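Local coordinates for protein luciferase (Lingulodinium polyedrum, PDB 1VPR) that catalyses the light-emitting oxidation of dinoflagellate luciferin by oxygen, this chain being the third of three homologous luciferase domains, at residues A[129-134]-A[266-271]; A[197-202]-A[240-245]. All blocks are in the same frame, centred on the assembly; numbering follows the deposited sequence.

Contact 1: residues A[129-134]-A[266-271]; sequences FDYGDK and EMESGR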
# COMPACT_ATOMS: atom_id res chain seq x y z
N PHE A 129 4.09 19.51 7.18
CA PHE A 129 3.74 18.99 8.49
C PHE A 129 4.64 17.80 8.86
O PHE A 129 5.11 17.10 7.97
CB PHE A 129 2.27 18.56 8.47
CG PHE A 129 1.78 17.93 9.74
CD1 PHE A 129 1.41 16.58 9.76
CD2 PHE A 129 1.62 18.69 10.90
CE1 PHE A 129 0.88 16.01 10.93
CE2 PHE A 129 1.10 18.13 12.07
CZ PHE A 129 0.73 16.78 12.08
N ASP A 130 4.90 17.61 10.15
CA ASP A 130 5.72 16.47 10.62
C ASP A 130 4.77 15.29 10.82
O ASP A 130 4.23 15.10 11.92
CB ASP A 130 6.40 16.79 11.95
CG ASP A 130 7.30 15.65 12.44
OD1 ASP A 130 8.00 15.87 13.45
OD2 ASP A 130 7.31 14.55 11.83
N TYR A 131 4.57 14.51 9.76
CA TYR A 131 3.67 13.36 9.83
C TYR A 131 4.12 12.29 10.81
O TYR A 131 3.30 11.50 11.25
CB TYR A 131 3.45 12.73 8.45
CG TYR A 131 2.58 13.59 7.55
CD1 TYR A 131 3.17 14.48 6.65
CD2 TYR A 131 1.19 13.56 7.67
CE1 TYR A 131 2.38 15.34 5.88
CE2 TYR A 131 0.38 14.42 6.92
CZ TYR A 131 0.98 15.31 6.03
OH TYR A 131 0.21 16.20 5.32
N GLY A 132 5.42 12.28 11.14
CA GLY A 132 5.95 11.31 12.08
C GLY A 132 5.74 11.62 13.56
O GLY A 132 6.06 10.81 14.43
N ASP A 133 5.18 12.78 13.87
CA ASP A 133 4.96 13.18 15.26
C ASP A 133 3.54 12.81 15.69
O ASP A 133 2.57 13.50 15.35
CB ASP A 133 5.18 14.70 15.41
CG ASP A 133 5.21 15.17 16.87
OD1 ASP A 133 4.67 14.47 17.78
OD2 ASP A 133 5.76 16.27 17.09
N LYS A 134 3.43 11.72 16.46
CA LYS A 134 2.13 11.23 16.90
C LYS A 134 1.39 12.16 17.83
O LYS A 134 0.17 12.03 17.98
CB LYS A 134 2.29 9.84 17.57
CG LYS A 134 2.84 8.76 16.61
CD LYS A 134 3.29 7.49 17.38
CE LYS A 134 2.13 6.86 18.14
NZ LYS A 134 1.14 6.26 17.21
N GLU A 266 -4.60 11.23 0.30
CA GLU A 266 -3.30 11.60 -0.25
C GLU A 266 -3.21 13.09 0.09
O GLU A 266 -3.82 13.94 -0.58
CB GLU A 266 -3.31 11.37 -1.77
CG GLU A 266 -2.01 11.71 -2.49
CD GLU A 266 -2.13 11.46 -3.99
OE1 GLU A 266 -2.89 12.22 -4.64
OE2 GLU A 266 -1.50 10.49 -4.50
N MSE A 267 -2.44 13.39 1.14
CA MSE A 267 -2.35 14.73 1.66
C MSE A 267 -1.87 15.84 0.72
O MSE A 267 -2.36 16.96 0.81
CB MSE A 267 -1.50 14.72 2.93
CG MSE A 267 -2.01 13.79 4.04
SE MSE A 267 -3.87 14.12 4.46
CE MSE A 267 -3.76 16.04 4.71
N GLU A 268 -0.96 15.54 -0.18
CA GLU A 268 -0.49 16.60 -1.07
C GLU A 268 -1.46 17.04 -2.17
O GLU A 268 -1.26 18.11 -2.77
CB GLU A 268 0.84 16.19 -1.69
CG GLU A 268 1.95 16.08 -0.68
CD GLU A 268 1.76 14.92 0.29
OE1 GLU A 268 1.49 13.79 -0.16
OE2 GLU A 268 1.90 15.15 1.51
N SER A 269 -2.50 16.25 -2.42
CA SER A 269 -3.50 16.56 -3.46
C SER A 269 -4.89 16.79 -2.87
O SER A 269 -5.78 17.34 -3.52
CB SER A 269 -3.57 15.42 -4.46
OG SER A 269 -4.17 14.27 -3.87
N GLY A 270 -5.08 16.36 -1.62
CA GLY A 270 -6.37 16.51 -0.97
C GLY A 270 -7.38 15.50 -1.46
O GLY A 270 -8.59 15.62 -1.17
N ARG A 271 -6.92 14.50 -2.20
CA ARG A 271 -7.83 13.47 -2.74
C ARG A 271 -8.00 12.26 -1.81
O ARG A 271 -7.04 11.84 -1.16
CB ARG A 271 -7.32 12.99 -4.10
CG ARG A 271 -7.40 14.03 -5.20
CD ARG A 271 -6.94 13.42 -6.53
NE ARG A 271 -5.54 13.02 -6.48
CZ ARG A 271 -4.95 12.29 -7.42
NH1 ARG A 271 -3.66 11.96 -7.32
NH2 ARG A 271 -5.65 11.89 -8.48
O HOH W 1 1.45 17.12 3.06
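Tyr-131 meets Met-267, a selenomethionine in this crystal, where the loop that follows helix 120-126 lies against the hairpin joining barrel strands 259-266 and 271-282. The hairpin turns through a G1 beta bulge: Gly-270, in the positive-phi conformation of that motif, and Arg-271 both face Glu-266. Met-267 can be followed from its root: CB sits 3.3 Å from OH of Tyr-131, the closest approach of the pair. CG lies 3.8 Å from CE2 of Tyr-131, against the phenol end of a ring that it approaches obliquely. The chain then bends twice, at chi2 (-53°) and chi3 (-51°), so CE curls back to 4.0 Å from the same tyrosine OH instead of running on past it. The tyrosine ring is also held within its own loop, where CD1 of Phe-129 stands over the ring centre, 3.6 Å above its plane. Cys-126 at the end of helix 120-126 touches both Tyr-131 and Met-267, tying that helix into the packing.

The phenol oxygen is not left to apolar neighbours. A water lies 2.7 Å from OH of Tyr-131 and donates a hydrogen bond to OE2 of Glu-268, bridging the two loops where no direct hydrogen bond joins them. The other carboxylate oxygen, OE1 of Glu-268, accepts from the backbone N of Asn-247, so this side chain also reaches strand 247-253. Within the hairpin, OG of Ser-269 accepts from the backbone N of Arg-271, an ST turn, and donates to Glu-266. There OE1 of Glu-266 takes the serine OG on its anti lone pair and NH1 of Arg-271, at 2.8 Å, on its syn lone pair.

Contact 2: residues A[197-202]-A[240-245]; sequences TDHHQT and EPLVSG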
# COMPACT_ATOMS: atom_id res chain seq x y z
N THR A 197 0.80 6.13 -10.97
CA THR A 197 1.00 4.77 -10.46
C THR A 197 1.29 4.76 -8.96
O THR A 197 1.51 3.70 -8.38
CB THR A 197 2.18 4.07 -11.18
OG1 THR A 197 3.39 4.78 -10.92
CG2 THR A 197 1.93 4.03 -12.67
N ASP A 198 1.24 5.92 -8.31
CA ASP A 198 1.60 5.97 -6.89
C ASP A 198 0.71 5.12 -6.00
O ASP A 198 -0.47 4.85 -6.29
CB ASP A 198 1.63 7.43 -6.37
CG ASP A 198 2.68 7.65 -5.25
OD1 ASP A 198 2.77 8.77 -4.71
OD2 ASP A 198 3.42 6.70 -4.92
N HIS A 199 1.33 4.69 -4.91
CA HIS A 199 0.71 3.86 -3.90
C HIS A 199 -0.24 2.78 -4.40
O HIS A 199 0.17 1.95 -5.20
CB HIS A 199 0.06 4.73 -2.78
CG HIS A 199 -0.88 5.79 -3.26
ND1 HIS A 199 -2.21 5.55 -3.50
CD2 HIS A 199 -0.68 7.10 -3.53
CE1 HIS A 199 -2.80 6.67 -3.90
NE2 HIS A 199 -1.88 7.63 -3.92
N HIS A 200 -1.50 2.77 -3.97
CA HIS A 200 -2.36 1.66 -4.39
C HIS A 200 -2.99 1.72 -5.75
O HIS A 200 -3.87 0.92 -6.05
CB HIS A 200 -3.42 1.39 -3.32
CG HIS A 200 -2.82 1.00 -2.00
ND1 HIS A 200 -1.90 -0.02 -1.89
CD2 HIS A 200 -3.00 1.50 -0.76
CE1 HIS A 200 -1.54 -0.14 -0.62
NE2 HIS A 200 -2.19 0.77 0.09
N GLN A 201 -2.54 2.66 -6.58
CA GLN A 201 -3.03 2.76 -7.95
C GLN A 201 -2.43 1.60 -8.74
O GLN A 201 -3.02 1.14 -9.73
CB GLN A 201 -2.65 4.10 -8.56
CG GLN A 201 -3.60 5.20 -8.09
CD GLN A 201 -3.09 6.60 -8.34
OE1 GLN A 201 -3.80 7.42 -8.91
NE2 GLN A 201 -1.89 6.88 -7.90
N THR A 202 -1.26 1.11 -8.30
CA THR A 202 -0.64 -0.06 -8.93
C THR A 202 -0.13 -0.92 -7.79
O THR A 202 -0.09 -0.47 -6.65
CB THR A 202 0.56 0.29 -9.86
OG1 THR A 202 1.54 1.03 -9.13
CG2 THR A 202 0.09 1.10 -11.03
N GLU A 240 1.07 6.17 5.88
CA GLU A 240 1.90 5.56 4.85
C GLU A 240 2.83 6.55 4.16
O GLU A 240 2.39 7.31 3.30
CB GLU A 240 1.03 4.89 3.78
CG GLU A 240 0.32 3.62 4.22
CD GLU A 240 1.22 2.39 4.11
OE1 GLU A 240 2.46 2.51 4.24
OE2 GLU A 240 0.66 1.29 3.91
N PRO A 241 4.10 6.62 4.58
CA PRO A 241 4.99 7.56 3.88
C PRO A 241 5.35 6.87 2.56
O PRO A 241 5.56 5.65 2.54
CB PRO A 241 6.20 7.66 4.81
CG PRO A 241 6.14 6.40 5.64
CD PRO A 241 4.66 6.24 5.88
N LEU A 242 5.42 7.63 1.48
CA LEU A 242 5.71 7.06 0.16
C LEU A 242 7.09 7.41 -0.36
O LEU A 242 7.63 8.50 -0.06
CB LEU A 242 4.67 7.55 -0.84
CG LEU A 242 3.21 7.44 -0.41
CD1 LEU A 242 2.33 8.06 -1.48
CD2 LEU A 242 2.84 5.99 -0.14
N VAL A 243 7.66 6.50 -1.14
CA VAL A 243 8.96 6.69 -1.75
C VAL A 243 8.91 7.91 -2.68
O VAL A 243 9.95 8.55 -2.94
CB VAL A 243 9.37 5.45 -2.57
CG1 VAL A 243 10.59 5.76 -3.43
CG2 VAL A 243 9.68 4.29 -1.63
N SER A 244 7.71 8.21 -3.18
CA SER A 244 7.50 9.35 -4.08
C SER A 244 7.56 10.68 -3.32
O SER A 244 7.66 11.75 -3.92
CB SER A 244 6.15 9.23 -4.76
OG SER A 244 5.11 9.52 -3.84
N GLY A 245 7.51 10.61 -2.00
CA GLY A 245 7.53 11.81 -1.19
C GLY A 245 6.12 12.11 -0.71
O GLY A 245 5.92 12.97 0.15
O HOH W 2 5.89 6.07 -3.88
O HOH W 3 -1.51 0.49 2.73
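OG of Ser-244 donates to OD1 of Asp-198 over 2.6 Å, meeting the carboxylate on its syn side but 27° out of its plane. The serine sits in the type I turn 242-245 that follows barrel strand 237-241; the aspartate comes just after helix 187-197, so the bond ties a helix-to-strand loop to a turn between neighbouring strands of this calycin barrel. With chi1 at 73°, OG lies between the backbone N and carbonyl carbon of Ser-244, where it also bonds N of Gly-246. Alongside, a water donates to OD2 of Asp-198 at 2.8 Å and accepts from the backbone N of Ser-244, making a second, longer bridge. From the aspartate's own loop, N of His-199 reaches OD2 of Asp-198 at 2.9 Å from well above the carboxylate plane.

Leu-242 supplies the apolar part. Its two methyls divide the work: CD1 lies 3.3 Å from OD1 of Asp-198 and 3.8 Å from CD2 of His-199, oblique to the imidazole, while CD2 of the leucine rests 4.0 Å from CB of His-199. NE2 of Gln-201 sits over one face of that imidazole, toward its rim, while NE2 of His-199 probably hydrogen-bonds OE2 of Glu-266 and Phe-273 meets the ring edge-to-face. Deeper in, a third link runs through water: it sits in the ring plane of His-200, 2.7 Å from NE2, and donates to OE2 of Glu-240, itself salt-bridged to Arg-230.

Both oxygens of Asp-198 thus face donors: a hydroxyl on OD1, a peptide N-H and a water on OD2. That set of partners would probably favour the ionised carboxylate and fix its rotation, with CD1 of Leu-242 packed close beside it.

In the fold
Contact 1 and contact 2 have centres about 13 Å apart and meet directly, through a probable hydrogen bond of 2.9 Å between OE2 of Glu-266 and NE2 of His-199. Glu-266 therefore links the 266-271 hairpin to the 197-202 loop, its other oxygen being used within the hairpin. A further tie runs along the chain: Asn-247, two residues beyond the 240-245 segment, bonds the 266-271 loop. In sequence, contact 2 is nested inside the loop closed by contact 1. The centre of contact 2 lies about 7 Å from the chain centre, against 16 Å for contact 1. Calycins commonly bind ligands inside the barrel, but none marks the luciferin site here, and whether contact 2 lies nearer it stays open.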